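Local coordinates for protein H127A/Y244A mutant of alginate lyase AlyC3 in complex with dimannuronate (Psychromonas sp., PDB 7C8F) that cleaves the polysaccharide alginate, probably by beta-elimination as a family 7 polysaccharide lyase, and is caught here as a double mutant holding dimannuronate, at residues 57-62 and 68-73; 128-131 and 135-138; 205-210 and 236-241. All blocks are in the same frame, centred on the assembly; numbering follows the deposited sequence.

Contact 1 of 3, residues 57-62 and 68-73; sequences YFYVDK and VFKMKN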
ATOM      1  N   TYR B  57      19.961   5.293  31.802  1.00 22.18           N
ATOM      2  CA  TYR B  57      19.261   4.311  30.981  1.00 19.40           C
ATOM      3  C   TYR B  57      19.903   4.101  29.612  1.00 20.00           C
ATOM      4  O   TYR B  57      19.488   3.191  28.886  1.00 18.38           O
ATOM      5  CB  TYR B  57      17.798   4.727  30.768  1.00 23.27           C
ATOM      6  CG  TYR B  57      16.962   4.813  32.030  1.00 27.82           C
ATOM      7  CD1 TYR B  57      16.615   3.673  32.740  1.00 54.34           C
ATOM      8  CD2 TYR B  57      16.510   6.040  32.500  1.00 69.36           C
ATOM      9  CE1 TYR B  57      15.845   3.753  33.890  1.00 57.03           C
ATOM     10  CE2 TYR B  57      15.740   6.129  33.647  1.00 55.86           C
ATOM     11  CZ  TYR B  57      15.409   4.983  34.337  1.00 60.24           C
ATOM     12  OH  TYR B  57      14.642   5.069  35.478  1.00 51.88           O
ATOM     13  N   PHE B  58      20.906   4.903  29.249  1.00 19.21           N
ATOM     14  CA  PHE B  58      21.514   4.864  27.918  1.00 16.78           C
ATOM     15  C   PHE B  58      22.975   5.266  28.101  1.00 17.19           C
ATOM     16  O   PHE B  58      23.282   6.457  28.241  1.00 18.51           O
ATOM     17  CB  PHE B  58      20.797   5.807  26.950  1.00 17.43           C
ATOM     18  CG  PHE B  58      21.413   5.849  25.567  1.00 16.13           C
ATOM     19  CD1 PHE B  58      21.277   4.768  24.701  1.00 18.46           C
ATOM     20  CD2 PHE B  58      22.134   6.952  25.141  1.00 18.40           C
ATOM     21  CE1 PHE B  58      21.848   4.796  23.436  1.00 19.04           C
ATOM     22  CE2 PHE B  58      22.702   6.983  23.874  1.00 19.28           C
ATOM     23  CZ  PHE B  58      22.559   5.901  23.023  1.00 16.67           C
ATOM     24  N   TYR B  59      23.868   4.289  28.077  1.00 17.89           N
ATOM     25  CA  TYR B  59      25.273   4.558  28.348  1.00 17.33           C
ATOM     26  C   TYR B  59      26.100   3.396  27.831  1.00 19.04           C
ATOM     27  O   TYR B  59      25.566   2.350  27.439  1.00 18.80           O
ATOM     28  CB  TYR B  59      25.509   4.786  29.852  1.00 20.96           C
ATOM     29  CG  TYR B  59      25.208   3.574  30.723  1.00 22.97           C
ATOM     30  CD1 TYR B  59      23.921   3.325  31.185  1.00 20.83           C
ATOM     31  CD2 TYR B  59      26.220   2.691  31.084  1.00 22.61           C
ATOM     32  CE1 TYR B  59      23.646   2.214  31.982  1.00 22.15           C
ATOM     33  CE2 TYR B  59      25.965   1.588  31.881  1.00 19.85           C
ATOM     34  CZ  TYR B  59      24.676   1.355  32.324  1.00 22.23           C
ATOM     35  OH  TYR B  59      24.425   0.249  33.114  1.00 27.03           O
ATOM     36  N   VAL B  60      27.416   3.568  27.855  1.00 18.52           N
ATOM     37  CA  VAL B  60      28.341   2.482  27.587  1.00 19.68           C
ATOM     38  C   VAL B  60      28.993   2.090  28.903  1.00 20.34           C
ATOM     39  O   VAL B  60      29.478   2.954  29.646  1.00 22.33           O
ATOM     40  CB  VAL B  60      29.379   2.846  26.512  1.00 20.38           C
ATOM     41  CG1 VAL B  60      30.493   1.836  26.507  1.00 22.30           C
ATOM     42  CG2 VAL B  60      28.715   2.870  25.141  1.00 19.59           C
ATOM     43  N   ASP B  61      28.958   0.799  29.209  1.00 20.59           N
ATOM     44  CA  ASP B  61      29.644   0.291  30.389  1.00 22.30           C
ATOM     45  C   ASP B  61      31.145   0.355  30.149  1.00 20.42           C
ATOM     46  O   ASP B  61      31.661  -0.259  29.209  1.00 23.23           O
ATOM     47  CB  ASP B  61      29.203  -1.146  30.644  1.00 20.60           C
ATOM     48  CG  ASP B  61      29.827  -1.729  31.899  1.00 34.50           C
ATOM     49  OD1 ASP B  61      30.988  -2.171  31.828  1.00 34.79           O
ATOM     50  OD2 ASP B  61      29.156  -1.732  32.946  1.00 41.21           O
ATOM     51  N   LYS B  62      31.859   1.104  30.998  1.00 27.16           N
ATOM     52  CA  LYS B  62      33.268   1.358  30.717  1.00 34.18           C
ATOM     53  C   LYS B  62      34.103   0.085  30.774  1.00 25.92           C
ATOM     54  O   LYS B  62      35.111  -0.024  30.066  1.00 31.53           O
ATOM     55  CB  LYS B  62      33.823   2.429  31.659  1.00 31.76           C
ATOM     56  CG  LYS B  62      33.329   3.837  31.362  1.00 32.00           C
ATOM     57  CD  LYS B  62      34.148   4.873  32.128  1.00 40.88           C
ATOM     58  CE  LYS B  62      33.881   6.283  31.633  1.00 49.22           C
ATOM     59  NZ  LYS B  62      34.795   7.268  32.286  1.00 44.37           N
ATOM     60  N   VAL B  68      24.420  -0.031  26.702  1.00 17.37           N
ATOM     61  CA  VAL B  68      23.379  -0.474  27.622  1.00 17.19           C
ATOM     62  C   VAL B  68      22.121   0.349  27.407  1.00 19.11           C
ATOM     63  O   VAL B  68      22.171   1.584  27.421  1.00 17.45           O
ATOM     64  CB  VAL B  68      23.846  -0.368  29.082  1.00 17.22           C
ATOM     65  CG1 VAL B  68      22.720  -0.785  30.027  1.00 21.11           C
ATOM     66  CG2 VAL B  68      25.101  -1.205  29.276  1.00 19.66           C
ATOM     67  N   PHE B  69      20.997  -0.335  27.195  1.00 17.48           N
ATOM     68  CA  PHE B  69      19.676   0.275  27.179  1.00 16.32           C
ATOM     69  C   PHE B  69      18.861  -0.279  28.338  1.00 16.32           C
ATOM     70  O   PHE B  69      18.767  -1.501  28.505  1.00 18.13           O
ATOM     71  CB  PHE B  69      18.906  -0.064  25.892  1.00 16.12           C
ATOM     72  CG  PHE B  69      19.544   0.422  24.622  1.00 14.65           C
ATOM     73  CD1 PHE B  69      20.556  -0.303  24.004  1.00 15.24           C
ATOM     74  CD2 PHE B  69      19.071   1.570  23.999  1.00 15.07           C
ATOM     75  CE1 PHE B  69      21.114   0.115  22.809  1.00 15.29           C
ATOM     76  CE2 PHE B  69      19.627   1.997  22.803  1.00 15.95           C
ATOM     77  CZ  PHE B  69      20.641   1.276  22.202  1.00 17.15           C
ATOM     78  N   LYS B  70      18.213   0.599  29.096  1.00 17.96           N
ATOM     79  CA  LYS B  70      17.273   0.197  30.133  1.00 16.91           C
ATOM     80  C   LYS B  70      15.986   0.999  30.010  1.00 17.63           C
ATOM     81  O   LYS B  70      15.986   2.128  29.512  1.00 18.03           O
ATOM     82  CB  LYS B  70      17.874   0.447  31.526  1.00 22.02           C
ATOM     83  CG  LYS B  70      19.179  -0.307  31.765  1.00 20.35           C
ATOM     84  CD  LYS B  70      19.914   0.185  33.017  1.00 27.25           C
ATOM     85  CE  LYS B  70      19.578  -0.644  34.235  1.00 46.59           C
ATOM     86  NZ  LYS B  70      20.389  -0.205  35.409  1.00 49.18           N
ATOM     87  N   MET B  71      14.887   0.418  30.477  1.00 15.39           N
ATOM     88  CA  MET B  71      13.637   1.151  30.613  1.00 16.77           C
ATOM     89  C   MET B  71      12.708   0.416  31.564  1.00 18.61           C
ATOM     90  O   MET B  71      12.657  -0.820  31.566  1.00 18.54           O
ATOM     91  CB  MET B  71      12.938   1.337  29.257  1.00 17.79           C
ATOM     92  CG  MET B  71      11.661   2.190  29.305  1.00 18.60           C
ATOM     93  SD  MET B  71      11.852   3.769  30.169  1.00 21.14           S
ATOM     94  CE  MET B  71      13.274   4.472  29.325  1.00 21.85           C
ATOM     95  N   LYS B  72      11.942   1.161  32.327  1.00 19.82           N
ATOM     96  CA  LYS B  72      10.920   0.610  33.207  1.00 18.18           C
ATOM     97  C   LYS B  72       9.529   0.969  32.749  1.00 22.09           C
ATOM     98  O   LYS B  72       9.324   1.935  32.080  1.00 22.43           O
ATOM     99  CB  LYS B  72      11.137   1.025  34.668  1.00 21.16           C
ATOM    100  CG  LYS B  72      11.050   2.491  34.955  1.00 23.37           C
ATOM    101  CD  LYS B  72      10.858   2.728  36.452  1.00 34.74           C
ATOM    102  CE  LYS B  72      10.952   4.194  36.812  1.00 54.76           C
ATOM    103  NZ  LYS B  72      10.524   4.518  38.215  1.00 55.48           N
ATOM    104  N   ASN B  73       8.585   0.140  33.138  1.00 21.51           N
ATOM    105  CA  ASN B  73       7.169   0.280  32.889  1.00 20.61           C
ATOM    106  C   ASN B  73       6.682  -0.233  31.562  1.00 25.36           C
ATOM    107  O   ASN B  73       7.372  -0.206  30.621  1.00 23.09           O
ATOM    108  CB  ASN B  73       6.630   1.692  33.169  1.00 21.84           C
ATOM    109  CG  ASN B  73       7.019   2.208  34.534  1.00 27.20           C
ATOM    110  OD1 ASN B  73       6.976   1.515  35.503  1.00 29.58           O
ATOM    111  ND2 ASN B  73       7.382   3.444  34.588  1.00 25.71           N
TER
HETATM  112  O   HOH W   1      22.715  -1.148  34.539  1.00 47.45           O

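Contact 2 of 3, residues 128-131 and 135-138; sequences KGLD and THNV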
ATOM      1  N   LYS B 128       7.483   3.317   8.170  1.00 14.42           N
ATOM      2  CA  LYS B 128       7.074   4.708   8.260  1.00 14.53           C
ATOM      3  C   LYS B 128       5.716   4.882   7.594  1.00 15.24           C
ATOM      4  O   LYS B 128       4.794   5.456   8.185  1.00 16.19           O
ATOM      5  CB  LYS B 128       8.152   5.600   7.625  1.00 14.80           C
ATOM      6  CG  LYS B 128       7.927   7.104   7.784  1.00 17.35           C
ATOM      7  CD  LYS B 128       7.963   7.519   9.244  1.00 21.56           C
ATOM      8  CE  LYS B 128       7.877   9.028   9.380  1.00 21.07           C
ATOM      9  NZ  LYS B 128       8.017   9.428  10.803  1.00 33.70           N
ATOM     10  N   GLY B 129       5.569   4.358   6.383  1.00 13.86           N
ATOM     11  CA  GLY B 129       4.344   4.460   5.600  1.00 14.54           C
ATOM     12  C   GLY B 129       4.694   4.486   4.122  1.00 15.27           C
ATOM     13  O   GLY B 129       5.726   3.961   3.715  1.00 14.99           O
ATOM     14  N   LEU B 130       3.826   5.117   3.325  1.00 15.09           N
ATOM     15  CA  LEU B 130       4.091   5.183   1.892  1.00 15.29           C
ATOM     16  C   LEU B 130       5.205   6.158   1.549  1.00 15.36           C
ATOM     17  O   LEU B 130       5.772   6.061   0.454  1.00 16.32           O
ATOM     18  CB  LEU B 130       2.846   5.656   1.152  1.00 14.89           C
ATOM     19  CG  LEU B 130       1.653   4.711   1.147  1.00 14.81           C
ATOM     20  CD1 LEU B 130       0.482   5.432   0.512  1.00 16.12           C
ATOM     21  CD2 LEU B 130       1.947   3.414   0.382  1.00 16.84           C
ATOM     22  N   ASP B 131       5.509   7.103   2.441  1.00 15.87           N
ATOM     23  CA  ASP B 131       6.447   8.189   2.175  1.00 15.05           C
ATOM     24  C   ASP B 131       7.169   8.525   3.474  1.00 16.44           C
ATOM     25  O   ASP B 131       6.872   7.957   4.528  1.00 16.64           O
ATOM     26  CB  ASP B 131       5.721   9.408   1.575  1.00 16.74           C
ATOM     27  CG  ASP B 131       4.564   9.896   2.438  1.00 21.95           C
ATOM     28  OD1 ASP B 131       4.617   9.736   3.669  1.00 20.19           O
ATOM     29  OD2 ASP B 131       3.591  10.459   1.882  1.00 25.71           O
ATOM     30  N   THR B 135       2.573   8.841   5.558  1.00 17.06           N
ATOM     31  CA  THR B 135       1.234   8.697   5.008  1.00 17.01           C
ATOM     32  C   THR B 135       0.822   7.228   4.981  1.00 16.60           C
ATOM     33  O   THR B 135       1.581   6.358   4.535  1.00 16.40           O
ATOM     34  CB  THR B 135       1.213   9.284   3.598  1.00 16.06           C
ATOM     35  OG1 THR B 135       1.763  10.605   3.648  1.00 17.68           O
ATOM     36  CG2 THR B 135      -0.195   9.348   3.045  1.00 16.62           C
ATOM     37  N   HIS B 136      -0.388   6.949   5.458  1.00 15.16           N
ATOM     38  CA  HIS B 136      -0.920   5.583   5.463  1.00 13.94           C
ATOM     39  C   HIS B 136      -0.000   4.615   6.209  1.00 15.82           C
ATOM     40  O   HIS B 136       0.214   3.472   5.798  1.00 16.37           O
ATOM     41  CB  HIS B 136      -1.275   5.098   4.050  1.00 17.50           C
ATOM     42  CG  HIS B 136      -2.460   5.805   3.465  1.00 15.55           C
ATOM     43  ND1 HIS B 136      -3.687   5.825   4.091  1.00 18.06           N
ATOM     44  CD2 HIS B 136      -2.611   6.510   2.316  1.00 17.75           C
ATOM     45  CE1 HIS B 136      -4.544   6.513   3.354  1.00 18.91           C
ATOM     46  NE2 HIS B 136      -3.915   6.944   2.274  1.00 17.21           N
ATOM     47  N   ASN B 137       0.546   5.081   7.327  1.00 15.40           N
ATOM     48  CA  ASN B 137       1.314   4.211   8.211  1.00 14.37           C
ATOM     49  C   ASN B 137       0.491   2.998   8.621  1.00 15.66           C
ATOM     50  O   ASN B 137      -0.708   3.101   8.894  1.00 16.06           O
ATOM     51  CB  ASN B 137       1.682   5.005   9.463  1.00 15.76           C
ATOM     52  CG  ASN B 137       2.271   4.137  10.553  1.00 17.96           C
ATOM     53  OD1 ASN B 137       1.570   3.709  11.482  1.00 19.82           O
ATOM     54  ND2 ASN B 137       3.560   3.849  10.439  1.00 18.00           N
ATOM     55  N   VAL B 138       1.138   1.840   8.682  1.00 14.38           N
ATOM     56  CA  VAL B 138       0.524   0.621   9.200  1.00 13.75           C
ATOM     57  C   VAL B 138       1.014   0.443  10.635  1.00 17.32           C
ATOM     58  O   VAL B 138       2.231   0.406  10.856  1.00 16.05           O
ATOM     59  CB  VAL B 138       0.880  -0.589   8.321  1.00 13.35           C
ATOM     60  CG1 VAL B 138       0.388  -1.896   8.942  1.00 14.89           C
ATOM     61  CG2 VAL B 138       0.274  -0.391   6.932  1.00 14.62           C
TER

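Contact 3 of 3, residues 205-210 and 236-241; sequences FDITVG and SYFKAG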
ATOM      1  N   PHE B 205      22.786 -11.230  16.124  1.00 17.21           N
ATOM      2  CA  PHE B 205      21.661 -11.150  15.202  1.00 14.57           C
ATOM      3  C   PHE B 205      22.053 -10.284  14.015  1.00 13.91           C
ATOM      4  O   PHE B 205      22.558  -9.171  14.200  1.00 17.13           O
ATOM      5  CB  PHE B 205      20.439 -10.514  15.876  1.00 17.20           C
ATOM      6  CG  PHE B 205      19.933 -11.283  17.060  1.00 14.82           C
ATOM      7  CD1 PHE B 205      20.457 -11.039  18.322  1.00 15.40           C
ATOM      8  CD2 PHE B 205      18.936 -12.244  16.919  1.00 16.30           C
ATOM      9  CE1 PHE B 205      20.013 -11.734  19.429  1.00 15.64           C
ATOM     10  CE2 PHE B 205      18.492 -12.949  18.029  1.00 18.17           C
ATOM     11  CZ  PHE B 205      19.033 -12.686  19.286  1.00 16.04           C
ATOM     12  N   ASP B 206      21.809 -10.779  12.804  1.00 14.58           N
ATOM     13  CA  ASP B 206      22.019  -9.997  11.588  1.00 15.62           C
ATOM     14  C   ASP B 206      20.721  -9.997  10.805  1.00 15.18           C
ATOM     15  O   ASP B 206      20.228 -11.064  10.417  1.00 17.06           O
ATOM     16  CB  ASP B 206      23.166 -10.562  10.744  1.00 18.67           C
ATOM     17  CG  ASP B 206      24.479 -10.612  11.502  1.00 31.77           C
ATOM     18  OD1 ASP B 206      24.971  -9.538  11.902  1.00 27.90           O
ATOM     19  OD2 ASP B 206      25.022 -11.722  11.689  1.00 35.70           O
ATOM     20  N   ILE B 207      20.157  -8.811  10.597  1.00 15.01           N
ATOM     21  CA  ILE B 207      18.878  -8.637   9.923  1.00 13.73           C
ATOM     22  C   ILE B 207      19.140  -7.914   8.616  1.00 14.09           C
ATOM     23  O   ILE B 207      19.644  -6.783   8.621  1.00 16.08           O
ATOM     24  CB  ILE B 207      17.894  -7.826  10.778  1.00 13.60           C
ATOM     25  CG1 ILE B 207      17.674  -8.484  12.142  1.00 18.11           C
ATOM     26  CG2 ILE B 207      16.581  -7.621   9.997  1.00 14.89           C
ATOM     27  CD1 ILE B 207      16.956  -7.596  13.131  1.00 16.35           C
ATOM     28  N   THR B 208      18.785  -8.538   7.495  1.00 14.16           N
ATOM     29  CA  THR B 208      18.922  -7.900   6.190  1.00 13.47           C
ATOM     30  C   THR B 208      17.549  -7.756   5.550  1.00 12.94           C
ATOM     31  O   THR B 208      16.814  -8.739   5.409  1.00 14.08           O
ATOM     32  CB  THR B 208      19.845  -8.688   5.259  1.00 15.21           C
ATOM     33  OG1 THR B 208      21.122  -8.828   5.889  1.00 20.26           O
ATOM     34  CG2 THR B 208      20.030  -7.937   3.923  1.00 17.84           C
ATOM     35  N   VAL B 209      17.218  -6.536   5.138  1.00 13.79           N
ATOM     36  CA  VAL B 209      15.950  -6.230   4.494  1.00 13.07           C
ATOM     37  C   VAL B 209      16.247  -5.673   3.110  1.00 14.02           C
ATOM     38  O   VAL B 209      17.093  -4.788   2.961  1.00 15.26           O
ATOM     39  CB  VAL B 209      15.152  -5.208   5.325  1.00 14.71           C
ATOM     40  CG1 VAL B 209      13.747  -5.042   4.759  1.00 16.18           C
ATOM     41  CG2 VAL B 209      15.102  -5.628   6.796  1.00 17.21           C
ATOM     42  N   GLY B 210      15.535  -6.153   2.115  1.00 13.29           N
ATOM     43  CA  GLY B 210      15.747  -5.721   0.744  1.00 14.74           C
ATOM     44  C   GLY B 210      15.486  -6.873  -0.203  1.00 14.02           C
ATOM     45  O   GLY B 210      15.370  -8.030   0.197  1.00 13.94           O
ATOM     46  N   SER B 236      10.537   1.462   5.293  1.00 12.96           N
ATOM     47  CA  SER B 236      10.759   0.775   6.555  1.00 12.22           C
ATOM     48  C   SER B 236      12.050   1.260   7.208  1.00 12.75           C
ATOM     49  O   SER B 236      12.894   1.908   6.574  1.00 13.37           O
ATOM     50  CB  SER B 236      10.764  -0.739   6.324  1.00 12.40           C
ATOM     51  OG  SER B 236       9.508  -1.141   5.762  1.00 13.57           O
ATOM     52  N   TYR B 237      12.198   0.963   8.499  1.00 10.94           N
ATOM     53  CA  TYR B 237      13.363   1.460   9.222  1.00 10.42           C
ATOM     54  C   TYR B 237      13.682   0.556  10.398  1.00 12.15           C
ATOM     55  O   TYR B 237      12.828  -0.193  10.890  1.00 12.77           O
ATOM     56  CB  TYR B 237      13.193   2.907   9.698  1.00 13.11           C
ATOM     57  CG  TYR B 237      12.034   3.179  10.642  1.00 11.10           C
ATOM     58  CD1 TYR B 237      10.767   3.505  10.158  1.00 12.21           C
ATOM     59  CD2 TYR B 237      12.224   3.158  12.019  1.00 11.43           C
ATOM     60  CE1 TYR B 237       9.726   3.791  11.032  1.00 13.64           C
ATOM     61  CE2 TYR B 237      11.201   3.456  12.894  1.00 12.74           C
ATOM     62  CZ  TYR B 237       9.948   3.766  12.398  1.00 14.60           C
ATOM     63  OH  TYR B 237       8.900   4.055  13.258  1.00 18.41           O
ATOM     64  N   PHE B 238      14.932   0.641  10.851  1.00 11.52           N
ATOM     65  CA  PHE B 238      15.434  -0.160  11.960  1.00 12.47           C
ATOM     66  C   PHE B 238      15.360   0.588  13.288  1.00 11.58           C
ATOM     67  O   PHE B 238      15.596   1.800  13.355  1.00 12.16           O
ATOM     68  CB  PHE B 238      16.912  -0.497  11.753  1.00 13.70           C
ATOM     69  CG  PHE B 238      17.185  -1.496  10.665  1.00 11.89           C
ATOM     70  CD1 PHE B 238      16.625  -2.775  10.704  1.00 12.51           C
ATOM     71  CD2 PHE B 238      18.071  -1.190   9.643  1.00 13.91           C
ATOM     72  CE1 PHE B 238      16.920  -3.696   9.713  1.00 15.28           C
ATOM     73  CE2 PHE B 238      18.376  -2.113   8.664  1.00 12.97           C
ATOM     74  CZ  PHE B 238      17.797  -3.369   8.691  1.00 14.06           C
ATOM     75  N   LYS B 239      15.098  -0.166  14.360  1.00 12.39           N
ATOM     76  CA  LYS B 239      15.289   0.301  15.724  1.00 12.80           C
ATOM     77  C   LYS B 239      15.969  -0.787  16.534  1.00 13.68           C
ATOM     78  O   LYS B 239      15.805  -1.984  16.264  1.00 13.46           O
ATOM     79  CB  LYS B 239      13.973   0.654  16.419  1.00 13.87           C
ATOM     80  CG  LYS B 239      13.257   1.814  15.749  1.00 17.51           C
ATOM     81  CD  LYS B 239      12.158   2.415  16.610  1.00 20.18           C
ATOM     82  CE  LYS B 239      10.930   1.525  16.643  1.00 20.38           C
ATOM     83  NZ  LYS B 239       9.888   2.161  17.508  1.00 27.75           N
ATOM     84  N   ALA B 240      16.703  -0.364  17.554  1.00 12.25           N
ATOM     85  CA  ALA B 240      17.386  -1.268  18.463  1.00 12.32           C
ATOM     86  C   ALA B 240      17.420  -0.642  19.845  1.00 13.50           C
ATOM     87  O   ALA B 240      17.652   0.562  19.975  1.00 14.33           O
ATOM     88  CB  ALA B 240      18.815  -1.566  17.989  1.00 13.19           C
ATOM     89  N   GLY B 241      17.200  -1.463  20.868  1.00 13.84           N
ATOM     90  CA  GLY B 241      17.269  -1.002  22.246  1.00 14.34           C
ATOM     91  C   GLY B 241      16.396  -1.883  23.106  1.00 13.67           C
ATOM     92  O   GLY B 241      16.523  -3.113  23.033  1.00 14.93           O
TER

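Contact 1 of 3, residues 57-62 and 68-73
Strands 58-60 and 68-72 run antiparallel at 154°, their axes 5.2 Å apart at the closest, with F58 paired to F69 and Y59 to V68. Y59 and V68 form the hydrogen-bonded pair. V68 N gives Y59 O a nearly straight bond of 2.7 Å, while the return bond from Y59 N to V68 O is longer. K70 N reaches Y57 O at 2.9 Å and continues the ladder. On one face of the sheet the Y59 ring lies against V68. CG of Y59 sits between the backbone N and the carbonyl carbon (chi1 64°), which brings the ring back over its neighbour. V68 CB then makes a CH-pi contact, 3.9 Å from the centroid of the Y59 ring. Both methyls of V68 also touch the far half of this ring. Y59 OH meets a water at 2.6 Å, near the ring plane, and K70 NZ donates to the same water. The K70 chain bends at chi3 to get there. Its amino group also has a long, weak ion pair with E252. Without the Y59 ring, an alanine here would probably leave V68 uncovered and the bridging water without its phenol. The two strands make a beta hairpin at the edge of a sheet of the jelly-roll fold, and strand 250-264 pairs with the inner strand. On the other face F58 CE1 meets F69 CE2 at 3.6 Å, with the ring planes inclined at 58°. The side chains run alongside each other in one direction, and F69 goes on to meet F255. Y57 turns the edge of its ring to K70, Y57 CD1 lying 3.7 Å from K70 CB. M71 SD stands above a face of the Y57 ring, a distant Met-aromatic contact.

Contact 2 of 3, residues 128-131 and 135-138
D131 and T135 hold the two arms of this loop together through a two-pronged grip. The D131 carboxylate crosses T135 at a slant, and each of its oxygens accepts a hydrogen bond from that residue. T135 OG1 gives a short bond of 2.5 Å to D131 OD2, on the syn lone pair. T135 N gives a bond of 2.9 Å to D131 OD1, also from the syn side but 32° out of the carboxylate plane. CG of D131 lies between its N and carbonyl carbon (chi1 55°), which turns the carboxylate toward T135. OD1 has a further, weak bond from Q133 N inside the loop. Next to this pair, T135 O accepts L130 N at 2.8 Å. G129 has no side chain, and its CA passes 3.5 Å from the same T135 O. L130 and H136 meet obliquely. L130 CD1 touches the rim of the imidazole at H136 CD2, 3.7 Å away and near the ring plane. The polar end of H136 faces elsewhere, since its NE2 accepts I168 N of the second subunit. N137 closes the far end of the contact. Its ND2 reaches K128 O at 3.0 Å, with the acceptor nearly in the amide plane of N137. Seen from K128, however, the donor stands above the carbonyl plane, 60° out of it, and misses the lone pairs. M182 of the second subunit packs on both D131 and T135. The segments join the end of strand 119-129 to the loop that leads on to strand 143-148. This loop borders the glycan pocket: P139, H140 and P141 follow in the chain, and the side chain of N137 lies about 5 Å from a bound mannuronate at the nearest atoms. It lies beside the glycan and against the second subunit.

Contact 3 of 3, residues 205-210 and 236-241
S236 OG is gripped twice, by the indole NE1 of W231 as donor and by the carbonyl O of L234 as acceptor, on the same strand face as F238, which reaches across to I207 and V209. That fixes the polar group near the start of 236-241, while the contact itself is apolar. The far end of the F238 ring, CE1 and CZ, does the touching. F238 CE1 lies 3.9 Å from I207 CG2 and equally 3.9 Å from V209 CG2, so one ring carbon meets both branched side chains. F238 CZ comes 3.9 Å from the backbone O of I207. The ring meets V209 CG2 and this carbonyl obliquely. F238 points toward the other strand and slides past I207 and V209, which point back the opposite way. I207 offers the methyl that stands anti to its backbone N. V209 uses the branch beside its backbone N, CG2, with CG1 taking the anti place (chi1 -172°). Facing CA atoms are 9.4 Å apart for I207 and F238, a separation that fits two sheets packed face to face. The ring of F238 also meets F86 and lies against V82, V125 and Y260. Strand 203-210 sits between strands 93-103 and 213-218 in one sheet, and strand 235-240 pairs with 77-82 and 119-129 in the other, so this ring lies inside the jelly-roll sandwich.

Contact 3 is the core of the three: three buried apolar residues join the two sheets of the sandwich about 8 Å from the chain centre. Contact 1 lies at an edge of one sheet, shared with strand 203-210 of contact 3. It combines strand bonding with aromatic packing, and one face carries water and lysines. Contact 2 lies at the periphery, in a loop held mainly by hydrogen bonds, beside the second subunit. Contacts 1 and 2 lie on opposite sides of the chain centre, about 30 Å between centres, and do not touch. Contact 3 touches both. F69 packs on G241 and A240, and K128 meets Y237, as strands 119-129 and 235-240 are neighbours in one sheet.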